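Local coordinates for diguanylate cyclase with PAS/PAC sensor (PDB 3H9W), which probably makes the second messenger cyclic di-GMP from two GTP molecules, the present fragment being its N-terminal PAS sensor domain, at residues W40-V52 against A68-V80. Sequence-based numbering, arbitrary orientation.
Sequences WATRMHPEDQEWV and ADYRALHRDGHYV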
# COMPACT_ATOMS: atom_id res chain seq x y z
N TRP A 40 11.86 -11.15 7.31
CA TRP A 40 10.47 -10.80 7.59
C TRP A 40 9.81 -11.94 8.36
O TRP A 40 9.09 -11.71 9.34
CB TRP A 40 9.76 -10.56 6.25
CG TRP A 40 8.27 -10.49 6.33
CD1 TRP A 40 7.51 -9.44 6.78
CD2 TRP A 40 7.35 -11.50 5.91
NE1 TRP A 40 6.18 -9.74 6.66
CE2 TRP A 40 6.05 -11.00 6.14
CE3 TRP A 40 7.50 -12.78 5.36
CZ2 TRP A 40 4.90 -11.74 5.84
CZ3 TRP A 40 6.36 -13.52 5.07
CH2 TRP A 40 5.07 -13.00 5.31
N ALA A 41 10.05 -13.17 7.91
CA ALA A 41 9.47 -14.36 8.55
C ALA A 41 10.01 -14.60 9.95
O ALA A 41 9.29 -15.06 10.84
CB ALA A 41 9.72 -15.59 7.67
N THR A 42 11.29 -14.31 10.16
CA THR A 42 11.92 -14.51 11.46
C THR A 42 11.46 -13.49 12.50
O THR A 42 11.21 -13.85 13.65
CB THR A 42 13.45 -14.45 11.33
OG1 THR A 42 13.90 -15.59 10.57
CG2 THR A 42 14.11 -14.47 12.70
N ARG A 43 11.34 -12.24 12.09
CA ARG A 43 10.95 -11.16 12.98
C ARG A 43 9.43 -11.10 13.14
O ARG A 43 8.79 -10.08 12.86
CB ARG A 43 11.49 -9.84 12.43
CG ARG A 43 13.01 -9.88 12.35
CD ARG A 43 13.60 -8.75 11.52
NE ARG A 43 15.05 -8.92 11.43
CZ ARG A 43 15.86 -8.10 10.76
NH1 ARG A 43 15.38 -7.05 10.12
NH2 ARG A 43 17.17 -8.35 10.75
N MSE A 44 8.87 -12.20 13.63
CA MSE A 44 7.44 -12.32 13.79
C MSE A 44 7.12 -13.22 14.99
O MSE A 44 7.92 -14.07 15.37
CB MSE A 44 6.87 -12.94 12.51
CG MSE A 44 5.37 -12.92 12.38
SE MSE A 44 4.87 -13.80 10.74
CE MSE A 44 5.55 -12.49 9.46
N HIS A 45 5.96 -13.01 15.58
CA HIS A 45 5.51 -13.80 16.73
C HIS A 45 5.43 -15.27 16.32
O HIS A 45 5.02 -15.58 15.20
CB HIS A 45 4.14 -13.29 17.17
CG HIS A 45 3.67 -13.85 18.48
ND1 HIS A 45 3.32 -15.18 18.63
CD2 HIS A 45 3.50 -13.27 19.69
CE1 HIS A 45 2.94 -15.39 19.88
NE2 HIS A 45 3.04 -14.25 20.54
N PRO A 46 5.84 -16.20 17.21
CA PRO A 46 5.80 -17.63 16.89
C PRO A 46 4.45 -18.19 16.46
O PRO A 46 4.38 -19.07 15.60
CB PRO A 46 6.35 -18.29 18.16
CG PRO A 46 6.00 -17.31 19.24
CD PRO A 46 6.33 -15.98 18.58
N GLU A 47 3.36 -17.70 17.06
CA GLU A 47 2.04 -18.20 16.71
C GLU A 47 1.56 -17.63 15.38
O GLU A 47 0.61 -18.13 14.78
CB GLU A 47 1.03 -17.88 17.82
CG GLU A 47 1.37 -18.51 19.17
CD GLU A 47 0.23 -18.46 20.16
OE1 GLU A 47 -0.63 -17.55 20.05
OE2 GLU A 47 0.19 -19.31 21.07
N ASP A 48 2.21 -16.57 14.91
CA ASP A 48 1.83 -15.96 13.65
C ASP A 48 2.67 -16.56 12.53
O ASP A 48 2.19 -16.73 11.40
CB ASP A 48 1.99 -14.44 13.70
CG ASP A 48 0.84 -13.78 14.43
OD1 ASP A 48 -0.31 -14.25 14.27
OD2 ASP A 48 1.06 -12.78 15.14
N GLN A 49 3.92 -16.91 12.83
CA GLN A 49 4.78 -17.51 11.82
C GLN A 49 4.10 -18.80 11.38
O GLN A 49 4.28 -19.25 10.27
CB GLN A 49 6.15 -17.85 12.42
CG GLN A 49 6.90 -16.67 13.00
CD GLN A 49 8.17 -17.10 13.71
OE1 GLN A 49 8.13 -17.97 14.59
NE2 GLN A 49 9.30 -16.51 13.34
N GLU A 50 3.29 -19.36 12.29
CA GLU A 50 2.56 -20.60 12.05
C GLU A 50 1.52 -20.56 10.93
O GLU A 50 1.02 -21.60 10.51
CB GLU A 50 1.87 -21.07 13.34
CG GLU A 50 2.75 -21.92 14.25
CD GLU A 50 2.12 -22.21 15.61
OE1 GLU A 50 0.90 -22.46 15.68
OE2 GLU A 50 2.86 -22.19 16.62
N TRP A 51 1.20 -19.36 10.43
CA TRP A 51 0.19 -19.27 9.38
C TRP A 51 0.45 -18.19 8.33
O TRP A 51 0.12 -18.36 7.16
CB TRP A 51 -1.19 -19.05 10.00
CG TRP A 51 -1.42 -17.68 10.57
CD1 TRP A 51 -1.21 -17.28 11.86
CD2 TRP A 51 -1.92 -16.54 9.87
NE1 TRP A 51 -1.55 -15.95 12.00
CE2 TRP A 51 -1.99 -15.47 10.80
CE3 TRP A 51 -2.32 -16.31 8.54
CZ2 TRP A 51 -2.44 -14.20 10.44
CZ3 TRP A 51 -2.77 -15.04 8.19
CH2 TRP A 51 -2.83 -14.00 9.14
N VAL A 52 1.02 -17.07 8.77
CA VAL A 52 1.28 -15.95 7.87
C VAL A 52 2.19 -16.29 6.69
O VAL A 52 1.89 -15.95 5.54
CB VAL A 52 1.89 -14.76 8.64
CG1 VAL A 52 2.28 -13.64 7.66
CG2 VAL A 52 0.88 -14.23 9.66
N ALA A 68 -2.29 -9.43 5.62
CA ALA A 68 -2.28 -10.21 6.85
C ALA A 68 -1.96 -9.34 8.05
O ALA A 68 -1.17 -8.40 7.95
CB ALA A 68 -1.26 -11.35 6.75
N ASP A 69 -2.59 -9.66 9.18
CA ASP A 69 -2.36 -8.95 10.42
C ASP A 69 -1.57 -9.88 11.32
O ASP A 69 -1.95 -11.03 11.51
CB ASP A 69 -3.69 -8.61 11.10
CG ASP A 69 -4.48 -7.54 10.38
OD1 ASP A 69 -4.14 -7.23 9.22
OD2 ASP A 69 -5.43 -7.00 10.98
N TYR A 70 -0.47 -9.39 11.87
CA TYR A 70 0.35 -10.21 12.75
C TYR A 70 1.20 -9.37 13.69
O TYR A 70 1.33 -8.15 13.54
CB TYR A 70 1.26 -11.14 11.93
CG TYR A 70 2.14 -10.39 10.96
CD1 TYR A 70 1.73 -10.17 9.65
CD2 TYR A 70 3.35 -9.83 11.38
CE1 TYR A 70 2.50 -9.40 8.77
CE2 TYR A 70 4.13 -9.07 10.50
CZ TYR A 70 3.69 -8.86 9.20
OH TYR A 70 4.43 -8.07 8.35
N ARG A 71 1.77 -10.05 14.68
CA ARG A 71 2.63 -9.42 15.66
C ARG A 71 4.06 -9.50 15.16
O ARG A 71 4.64 -10.58 15.05
CB ARG A 71 2.48 -10.14 17.01
CG ARG A 71 1.12 -9.90 17.66
CD ARG A 71 0.67 -11.07 18.52
NE ARG A 71 0.31 -12.25 17.72
CZ ARG A 71 -0.15 -13.38 18.24
NH1 ARG A 71 -0.30 -13.49 19.56
NH2 ARG A 71 -0.44 -14.41 17.46
N ALA A 72 4.63 -8.34 14.84
CA ALA A 72 6.00 -8.27 14.36
C ALA A 72 6.90 -8.16 15.57
O ALA A 72 6.52 -7.60 16.60
CB ALA A 72 6.19 -7.03 13.46
N LEU A 73 8.10 -8.71 15.45
CA LEU A 73 9.06 -8.70 16.54
C LEU A 73 9.97 -7.48 16.49
O LEU A 73 10.68 -7.27 15.51
CB LEU A 73 9.92 -9.97 16.48
CG LEU A 73 11.00 -10.13 17.54
CD1 LEU A 73 10.36 -10.21 18.93
CD2 LEU A 73 11.81 -11.39 17.26
N HIS A 74 9.95 -6.68 17.55
CA HIS A 74 10.80 -5.51 17.64
C HIS A 74 12.17 -6.03 18.08
O HIS A 74 12.25 -7.07 18.73
CB HIS A 74 10.23 -4.55 18.70
CG HIS A 74 10.95 -3.24 18.77
ND1 HIS A 74 12.22 -3.12 19.28
CD2 HIS A 74 10.57 -1.99 18.40
CE1 HIS A 74 12.60 -1.85 19.22
NE2 HIS A 74 11.61 -1.15 18.69
N ARG A 75 13.24 -5.33 17.73
CA ARG A 75 14.56 -5.82 18.14
C ARG A 75 14.68 -5.94 19.65
O ARG A 75 15.39 -6.82 20.15
CB ARG A 75 15.69 -4.93 17.59
CG ARG A 75 15.64 -3.48 18.00
CD ARG A 75 17.03 -2.88 17.93
NE ARG A 75 17.93 -3.66 18.76
CZ ARG A 75 17.84 -3.75 20.08
NH1 ARG A 75 18.70 -4.50 20.76
NH2 ARG A 75 16.91 -3.06 20.73
N ASP A 76 14.00 -5.07 20.40
CA ASP A 76 14.10 -5.14 21.86
C ASP A 76 13.30 -6.29 22.48
O ASP A 76 13.25 -6.44 23.70
CB ASP A 76 13.73 -3.80 22.53
CG ASP A 76 12.26 -3.46 22.43
OD1 ASP A 76 11.42 -4.36 22.27
OD2 ASP A 76 11.93 -2.25 22.55
N GLY A 77 12.68 -7.10 21.63
CA GLY A 77 11.94 -8.24 22.15
C GLY A 77 10.43 -8.15 22.24
O GLY A 77 9.77 -9.19 22.29
N HIS A 78 9.86 -6.95 22.29
CA HIS A 78 8.41 -6.86 22.37
C HIS A 78 7.78 -6.96 20.98
O HIS A 78 8.47 -6.85 19.96
CB HIS A 78 7.97 -5.57 23.08
CG HIS A 78 7.96 -4.34 22.23
ND1 HIS A 78 9.10 -3.64 21.90
CD2 HIS A 78 6.93 -3.66 21.67
CE1 HIS A 78 8.77 -2.58 21.18
NE2 HIS A 78 7.46 -2.57 21.03
N TYR A 79 6.47 -7.18 20.95
CA TYR A 79 5.74 -7.34 19.70
C TYR A 79 4.93 -6.12 19.30
O TYR A 79 4.36 -5.43 20.16
CB TYR A 79 4.82 -8.55 19.82
CG TYR A 79 5.58 -9.86 19.84
CD1 TYR A 79 6.23 -10.31 18.71
CD2 TYR A 79 5.69 -10.61 21.01
CE1 TYR A 79 6.98 -11.47 18.72
CE2 TYR A 79 6.44 -11.79 21.04
CZ TYR A 79 7.08 -12.20 19.89
OH TYR A 79 7.83 -13.35 19.88
N VAL A 80 4.88 -5.86 18.00
CA VAL A 80 4.12 -4.74 17.46
C VAL A 80 3.15 -5.27 16.40
O VAL A 80 3.56 -5.96 15.47
CB VAL A 80 5.04 -3.69 16.79
CG1 VAL A 80 4.21 -2.53 16.23
CG2 VAL A 80 6.07 -3.19 17.79
O HOH W 1 9.65 -14.51 17.44
O HOH W 2 -2.36 -15.86 19.14
O HOH W 3 -2.67 -12.51 13.66
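Arg71, Tyr70 and His45 have the most surface buried in this contact, in which the loop and helix of a PAS fold pack against strand 66-73, an outermost strand of the antiparallel sheet. Arg71 grips Asp48 side-on. Its NE donates to OD2 of Asp48 at 2.7 Å, and its NH2 reaches OD1 in a nearly straight bond. The carboxylate and guanidinium planes are turned 66° apart, so the salt bridge is not coplanar. The backbone N of Arg71 also donates to OD2 of Asp48, from the opposite face of the carboxylate to NE. Trp51 NE1 is a second donor to OD1. Were Asp48 an alanine, the Arg71 guanidinium would probably lose its charged mate and be freer to swing off the His45 ring, and Arg71 N and Trp51 NE1 would lose their acceptor. That ring lies flat on the guanidinium, centres 3.8 Å apart and planes at 11°. The His45 side chain, its CG swung away from the backbone N (chi1 -170°), accepts from Glu47 N at ND1, in the plane of the ring, and so caps the start of the helix. CD2 of His45 sits over the Tyr79 ring. The backbones meet in a single bridge between Met44 and Ala72, where His45 N donates to Arg71 O at 2.8 Å and Leu73 N to Arg43 O. Tyr70 is buried, points toward 40-52 and touches Ile82 of strand 79-90. The bent selenomethionine chain of Met44 puts CE over one face of the Tyr70 ring, 3.9 Å from its centroid. Val52 CG2 packs on Tyr70 CB. At the far end of the ring, Trp40 NE1 donates to Tyr70 OH at 3.0 Å.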